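Local atomic coordinates of proteasome protein (Corynebacterium glutamicum ATCC 13032, PDB entry 2P90), a protein that is of unknown function but, as a member of the PAC2 family named after a proteasome assembly chaperone, may be related to chaperones of that kind. Residues B[47-52]-B[104-109]; B[152-157]-B[168-173]; B[209-214]-B[239-244]. One frame throughout, in Å; residues are numbered along the deposited sequence.

Contact 1 of 3, residues B[47-52]-B[104-109]; sequences SHLMDA and FLMLSG
Met106 of strand 103-108 and Leu49 of helix 41-52 meet at their ends, crossing at about a right angle, and illustrate how a helix can lie on a sheet through the ends of a few long apolar side chains. From CB, which leaves the strand toward the helix, the Met106 chain runs nearly straight: CG is anti to the backbone N (chi1 -179°) and the next torsion is also extended, carrying the sulfur well out from the sheet. SD lies 3.9 Å from Leu49 CD1. The chain then bends at its last torsion, and the methyl CE of Met106 closes to 3.7 Å on the same Leu49 CD1. Leu49 CD1 thus serves two partners, because it also sits at the edge of the Phe104 ring, near the ring plane, 4.2 Å from both CE1 and CZ. The helix belongs to a beta-alpha-beta crossover of the mixed sheet, leading from strand 27-33 to the parallel strand 54-61 across the intervening strands 92-97 and 103-108, which explains why it passes over this one. Phe104, Met106 and Ser108, alternate residues of the strand, present the face on which it rests, while Leu105 points to the far side and packs on Val18 and Val132. The next residue of the helix, Met50, starts off askew to the strand, but its chain is bent at the second and third torsions, and its methyl CE ends 3.8 Å from Ser108 OG, a van der Waals approach without a hydrogen bond. The axes of helix 47-52 and strand 104-108 stay 10.8 Å apart at an angle of 126° between their directions. Within the sheet, Met106 also packs on Ile29 and Ala31 of strand 27-33 and on Val96 of strand 92-97, while Met50 touches His94 and His55.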
# COMPACT_ATOMS: atom_id res chain seq x y z
N SER B 47 23.79 -4.25 -7.19
CA SER B 47 24.18 -3.30 -8.21
C SER B 47 25.71 -3.21 -8.38
O SER B 47 26.20 -2.99 -9.47
CB SER B 47 23.48 -1.94 -8.02
OG SER B 47 24.21 -1.15 -7.13
N HIS B 48 26.47 -3.46 -7.32
CA HIS B 48 27.92 -3.52 -7.44
C HIS B 48 28.41 -4.68 -8.35
O HIS B 48 29.29 -4.48 -9.22
CB HIS B 48 28.58 -3.59 -6.06
CG HIS B 48 30.07 -3.63 -6.11
ND1 HIS B 48 30.79 -4.80 -5.94
CD2 HIS B 48 30.98 -2.66 -6.37
CE1 HIS B 48 32.09 -4.53 -6.05
NE2 HIS B 48 32.23 -3.24 -6.32
N LEU B 49 27.84 -5.86 -8.13
CA LEU B 49 28.14 -7.05 -8.90
C LEU B 49 27.75 -6.84 -10.34
O LEU B 49 28.47 -7.22 -11.26
CB LEU B 49 27.37 -8.24 -8.34
CG LEU B 49 27.81 -8.71 -6.95
CD1 LEU B 49 26.92 -9.83 -6.44
CD2 LEU B 49 29.33 -9.15 -6.87
N MET B 50 26.60 -6.19 -10.55
CA MET B 50 26.13 -5.94 -11.90
C MET B 50 27.04 -5.00 -12.70
O MET B 50 27.31 -5.26 -13.87
CB MET B 50 24.70 -5.43 -11.87
CG MET B 50 23.84 -6.02 -12.99
SD MET B 50 22.86 -7.47 -12.57
CE MET B 50 21.57 -6.54 -11.73
N ASP B 51 27.53 -3.94 -12.06
CA ASP B 51 28.41 -2.98 -12.69
C ASP B 51 29.79 -3.55 -12.93
O ASP B 51 30.45 -3.18 -13.90
CB ASP B 51 28.57 -1.77 -11.80
CG ASP B 51 27.34 -0.92 -11.75
OD1 ASP B 51 26.45 -1.15 -12.60
OD2 ASP B 51 27.27 -0.02 -10.87
N ALA B 52 30.22 -4.44 -12.04
CA ALA B 52 31.60 -4.88 -11.99
C ALA B 52 31.88 -6.17 -12.74
O ALA B 52 33.00 -6.38 -13.21
CB ALA B 52 32.07 -5.01 -10.53
N PHE B 104 27.60 -17.79 -11.12
CA PHE B 104 26.58 -17.90 -10.08
C PHE B 104 25.31 -17.18 -10.51
O PHE B 104 25.26 -16.45 -11.52
CB PHE B 104 27.08 -17.38 -8.72
CG PHE B 104 27.43 -15.92 -8.71
CD1 PHE B 104 26.55 -14.99 -8.16
CD2 PHE B 104 28.65 -15.47 -9.23
CE1 PHE B 104 26.88 -13.63 -8.11
CE2 PHE B 104 29.01 -14.13 -9.21
CZ PHE B 104 28.12 -13.19 -8.65
N LEU B 105 24.27 -17.40 -9.73
CA LEU B 105 22.95 -16.87 -10.03
C LEU B 105 22.55 -15.76 -9.06
O LEU B 105 22.77 -15.83 -7.84
CB LEU B 105 21.94 -18.00 -10.02
CG LEU B 105 21.58 -18.59 -11.36
CD1 LEU B 105 22.74 -18.80 -12.30
CD2 LEU B 105 20.74 -19.88 -11.19
N MET B 106 21.94 -14.74 -9.61
CA MET B 106 21.43 -13.66 -8.82
C MET B 106 19.96 -13.32 -9.17
O MET B 106 19.59 -13.11 -10.34
CB MET B 106 22.37 -12.45 -8.94
CG MET B 106 21.93 -11.27 -8.11
SD MET B 106 23.24 -10.08 -7.75
CE MET B 106 23.28 -10.36 -6.02
N LEU B 107 19.12 -13.30 -8.14
CA LEU B 107 17.78 -12.78 -8.24
C LEU B 107 17.76 -11.45 -7.50
O LEU B 107 17.91 -11.39 -6.28
CB LEU B 107 16.74 -13.75 -7.66
CG LEU B 107 15.30 -13.24 -7.65
CD1 LEU B 107 14.76 -13.15 -9.08
CD2 LEU B 107 14.44 -14.17 -6.78
N SER B 108 17.60 -10.38 -8.27
CA SER B 108 17.63 -9.09 -7.67
C SER B 108 16.61 -8.17 -8.31
O SER B 108 16.20 -8.38 -9.42
CB SER B 108 19.04 -8.52 -7.75
OG SER B 108 19.39 -8.23 -9.08
N GLY B 109 16.24 -7.14 -7.58
CA GLY B 109 15.26 -6.15 -8.04
C GLY B 109 14.34 -5.94 -6.85
O GLY B 109 14.70 -6.33 -5.75

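Contact 2 of 3, residues B[152-157]-B[168-173]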
# COMPACT_ATOMS: atom_id res chain seq x y z
N VAL B 152 29.36 -6.95 11.46
CA VAL B 152 28.99 -8.33 11.70
C VAL B 152 27.86 -8.81 10.76
O VAL B 152 27.00 -8.02 10.33
CB VAL B 152 28.58 -8.51 13.16
CG1 VAL B 152 27.80 -9.81 13.36
CG2 VAL B 152 29.82 -8.44 14.04
N VAL B 153 27.90 -10.10 10.43
CA VAL B 153 26.87 -10.80 9.70
C VAL B 153 26.41 -12.02 10.51
O VAL B 153 27.21 -12.84 10.95
CB VAL B 153 27.36 -11.22 8.29
CG1 VAL B 153 26.47 -12.33 7.67
CG2 VAL B 153 27.37 -10.04 7.37
N THR B 154 25.10 -12.13 10.71
CA THR B 154 24.54 -13.33 11.33
C THR B 154 23.81 -14.18 10.28
O THR B 154 23.41 -13.66 9.24
CB THR B 154 23.64 -13.00 12.53
OG1 THR B 154 22.67 -12.05 12.13
CG2 THR B 154 24.44 -12.41 13.67
N ALA B 155 23.66 -15.47 10.53
CA ALA B 155 23.06 -16.37 9.56
C ALA B 155 21.98 -17.25 10.16
O ALA B 155 22.00 -17.55 11.39
CB ALA B 155 24.14 -17.22 8.84
N HIS B 156 20.98 -17.59 9.32
CA HIS B 156 19.98 -18.60 9.62
C HIS B 156 19.73 -19.46 8.40
O HIS B 156 20.04 -19.06 7.28
CB HIS B 156 18.68 -17.99 10.18
CG HIS B 156 18.01 -17.01 9.26
ND1 HIS B 156 17.30 -17.40 8.14
CD2 HIS B 156 17.93 -15.66 9.31
CE1 HIS B 156 16.83 -16.32 7.53
NE2 HIS B 156 17.21 -15.25 8.22
N GLY B 157 19.19 -20.64 8.61
CA GLY B 157 19.02 -21.59 7.53
C GLY B 157 19.66 -22.95 7.84
O GLY B 157 19.93 -23.27 9.01
N SER B 168 26.76 -15.08 14.94
CA SER B 168 25.30 -15.35 14.96
C SER B 168 24.78 -16.12 16.18
O SER B 168 24.09 -17.13 16.03
CB SER B 168 24.90 -16.09 13.70
OG SER B 168 25.35 -17.42 13.76
N LEU B 169 25.13 -15.64 17.37
CA LEU B 169 24.64 -16.20 18.62
C LEU B 169 23.17 -15.79 18.75
O LEU B 169 22.85 -14.64 19.11
CB LEU B 169 25.48 -15.72 19.82
CG LEU B 169 25.68 -16.52 21.13
CD1 LEU B 169 25.85 -18.04 20.92
CD2 LEU B 169 26.86 -15.94 21.94
N ASP B 170 22.27 -16.73 18.43
CA ASP B 170 20.87 -16.42 18.26
C ASP B 170 19.95 -17.18 19.23
O ASP B 170 20.36 -18.15 19.88
CB ASP B 170 20.47 -16.66 16.79
CG ASP B 170 20.46 -15.37 15.92
OD1 ASP B 170 21.31 -14.45 16.11
OD2 ASP B 170 19.60 -15.30 15.00
N THR B 171 18.71 -16.69 19.31
CA THR B 171 17.62 -17.26 20.10
C THR B 171 16.32 -17.19 19.27
O THR B 171 16.37 -17.18 18.03
CB THR B 171 17.44 -16.51 21.43
OG1 THR B 171 17.16 -15.12 21.17
CG2 THR B 171 18.70 -16.63 22.31
N ARG B 172 15.18 -17.13 19.94
CA ARG B 172 13.88 -17.05 19.27
C ARG B 172 13.44 -15.62 19.01
O ARG B 172 13.34 -14.81 19.96
CB ARG B 172 12.80 -17.74 20.09
CG ARG B 172 11.42 -17.56 19.52
CD ARG B 172 10.36 -18.06 20.46
NE ARG B 172 9.19 -18.53 19.73
CZ ARG B 172 8.14 -17.77 19.39
NH1 ARG B 172 8.12 -16.47 19.72
NH2 ARG B 172 7.13 -18.31 18.73
N MET B 173 13.15 -15.30 17.75
CA MET B 173 12.58 -13.98 17.44
C MET B 173 11.46 -13.97 16.40
O MET B 173 11.36 -14.85 15.53
CB MET B 173 13.68 -12.95 17.12
CG MET B 173 14.33 -13.16 15.77
SD MET B 173 15.82 -12.16 15.61
CE MET B 173 17.09 -13.41 15.82
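Ala155 O and Ser168 O, one carbonyl from each segment, both accept a hydrogen bond from ND2 of Asn81 of the second subunit, that to Ser168 O being weak. The case shows how an outermost sheet strand can be covered by its own chain and by a neighbour together: strand 153-157 ends the mixed sheet within this chain, and the loop that follows it folds back along its outer edge before entering strand 173-175. Asn81 falls in the connection between strands 76-78 and 83-86 of that subunit, and Met173 extends the association by pairing in an antiparallel ladder with a strand of the second subunit, so that the sheet runs on across the interface. Within one subunit the fold-back is tight but not a beta ladder. The CA atoms of Thr154 and Ser168 come within 4.2 Å, yet no hydrogen bond joins the two segments. Instead, carbon packs against carbon. Thr154 CB and Ser168 CB are 3.5 Å apart. The Thr154 methyl CG2 presses on Ser168 CA at 3.3 Å. With chi1 at 52°, the branches of Thr154 divide the work: CG2 stands anti to the carbonyl carbon and faces the loop, whereas OG1 is hydrogen-bonded to His200 NE2 of the adjacent strand 194-202. The serine hydroxyl likewise finds its partner outside the pair, since OG bonds to Gln166 OE1. Further along the loop, Leu169 turns away from the strand to pack on Glu269 and Tyr273 of helix 253-276, and Asp170 brings OD1 no nearer than 4.5 Å to Thr154 CG2. The same Ser168 CB also rests 3.5 Å from the backbone N of Ala155.

Contact 3 of 3, residues B[209-214]-B[239-244]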
# COMPACT_ATOMS: atom_id res chain seq x y z
N PRO B 209 23.82 5.43 2.70
CA PRO B 209 24.70 4.33 2.30
C PRO B 209 25.81 4.04 3.32
O PRO B 209 26.53 4.93 3.76
CB PRO B 209 25.28 4.83 0.97
CG PRO B 209 24.17 5.68 0.40
CD PRO B 209 23.62 6.40 1.59
N TYR B 210 25.90 2.78 3.73
CA TYR B 210 26.97 2.32 4.62
C TYR B 210 27.74 1.17 3.93
O TYR B 210 27.47 -0.01 4.16
CB TYR B 210 26.40 1.92 6.00
CG TYR B 210 27.45 1.78 7.06
CD1 TYR B 210 28.07 2.90 7.61
CD2 TYR B 210 27.83 0.52 7.52
CE1 TYR B 210 29.05 2.76 8.60
CE2 TYR B 210 28.79 0.37 8.47
CZ TYR B 210 29.40 1.48 9.01
OH TYR B 210 30.35 1.29 9.98
N PRO B 211 28.66 1.53 3.03
CA PRO B 211 29.41 0.53 2.22
C PRO B 211 30.15 -0.58 2.95
O PRO B 211 30.35 -1.64 2.36
CB PRO B 211 30.39 1.37 1.39
CG PRO B 211 29.77 2.74 1.35
CD PRO B 211 29.01 2.91 2.64
N ALA B 212 30.56 -0.37 4.19
CA ALA B 212 31.21 -1.47 4.94
C ALA B 212 30.28 -2.71 5.04
O ALA B 212 30.73 -3.87 5.06
CB ALA B 212 31.67 -0.98 6.33
N ALA B 213 28.97 -2.46 5.06
CA ALA B 213 27.97 -3.53 5.15
C ALA B 213 27.79 -4.25 3.81
O ALA B 213 27.70 -5.47 3.77
CB ALA B 213 26.69 -2.98 5.66
N THR B 214 27.75 -3.50 2.71
CA THR B 214 27.74 -4.08 1.38
C THR B 214 28.94 -5.02 1.25
O THR B 214 28.76 -6.21 0.97
CB THR B 214 27.81 -2.99 0.31
OG1 THR B 214 26.80 -2.01 0.59
CG2 THR B 214 27.63 -3.55 -1.13
N GLU B 239 36.03 3.50 3.71
CA GLU B 239 37.01 4.32 4.40
C GLU B 239 36.60 5.78 4.33
O GLU B 239 36.86 6.54 5.26
CB GLU B 239 38.39 4.13 3.77
CG GLU B 239 38.96 2.73 3.97
CD GLU B 239 40.15 2.39 3.03
OE1 GLU B 239 40.48 3.20 2.11
OE2 GLU B 239 40.73 1.29 3.22
N LYS B 240 35.94 6.16 3.24
CA LYS B 240 35.51 7.54 3.03
C LYS B 240 34.30 7.86 3.90
O LYS B 240 34.26 8.95 4.50
CB LYS B 240 35.27 7.81 1.54
CG LYS B 240 34.61 9.12 1.19
CD LYS B 240 35.62 10.21 0.82
CE LYS B 240 34.94 11.37 0.04
NZ LYS B 240 34.44 10.98 -1.34
N VAL B 241 33.34 6.93 4.01
CA VAL B 241 32.22 7.11 4.97
C VAL B 241 32.65 7.04 6.46
O VAL B 241 32.15 7.78 7.29
CB VAL B 241 30.92 6.26 4.64
CG1 VAL B 241 31.27 5.00 3.95
CG2 VAL B 241 30.10 5.93 5.90
N HIS B 242 33.61 6.17 6.77
CA HIS B 242 34.19 6.14 8.09
C HIS B 242 34.77 7.51 8.52
O HIS B 242 34.53 7.97 9.65
CB HIS B 242 35.26 5.05 8.19
CG HIS B 242 35.71 4.78 9.59
ND1 HIS B 242 34.89 4.20 10.53
CD2 HIS B 242 36.89 5.04 10.21
CE1 HIS B 242 35.56 4.10 11.67
NE2 HIS B 242 36.77 4.60 11.50
N ARG B 243 35.52 8.14 7.61
CA ARG B 243 36.14 9.43 7.89
C ARG B 243 35.11 10.53 8.11
O ARG B 243 35.27 11.38 9.01
CB ARG B 243 37.18 9.81 6.82
CG ARG B 243 38.40 8.87 6.78
CD ARG B 243 39.56 9.42 5.90
NE ARG B 243 39.22 9.52 4.47
CZ ARG B 243 39.48 8.58 3.55
NH1 ARG B 243 40.09 7.44 3.89
NH2 ARG B 243 39.13 8.79 2.27
N GLN B 244 34.02 10.50 7.33
CA GLN B 244 32.93 11.46 7.55
C GLN B 244 32.27 11.26 8.92
O GLN B 244 31.86 12.22 9.58
CB GLN B 244 31.91 11.39 6.43
CG GLN B 244 32.53 11.66 5.06
CD GLN B 244 31.60 11.30 3.90
OE1 GLN B 244 31.12 10.16 3.79
NE2 GLN B 244 31.36 12.27 3.01
O HOH W 1 32.27 3.16 9.45
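Pro209 O opens the approach to Val241, standing 4.3 Å from its CG2, in a short example of the packing of a helix, 232-250, against the loop and first turn that open helix 211-225, with one branched residue making the contact. Next comes Tyr210, whose CG is anti to the backbone N (chi1 -165°). Its side chain crosses that of Val241 at about a right angle, with ring atom CD1 4.0 Å from the same CG2, and the ring also packs on Val201, Pro202 and Leu245. Pro211 then takes the other methyl: its CD comes to 3.3 Å from Val241 CG1, and its CG follows at 3.8 Å. The valine therefore straddles the two residues, one methyl for each ring. In the first turn, Ala213 N bonds back to Tyr210 O at 3.0 Å. Ala213 itself turns to strand 194-202, and Thr214 packs on Ala41 and Ser44 of helix 41-52 and on Leu234. A polar bridge complements the apolar meeting. His242, whose ring also meets that of His147, shares one water with the tyrosine: the water lies 2.7 Å from Tyr210 OH and, at the edge of the imidazole and in its plane, 3.0 Å from His242 ND1.

The three contacts follow one another along the chain and illustrate how a single alpha/beta fold is closed in different ways on different sides. Contacts 1 and 2 both reach the mixed sheet but lie on opposite sides of the chain's centre, their own centres 25 Å apart. Contact 3 is 20 Å from contact 1 and 23 Å from contact 2, centre to centre, though its nearest atoms come within about 5 Å and 6 Å of them. Helix 41-52 connects contacts 1 and 3, and strand 194-202 connects contacts 2 and 3. Among the three, contact 2 alone is touched by another subunit. No active site or ligand has been assigned here to relate them to.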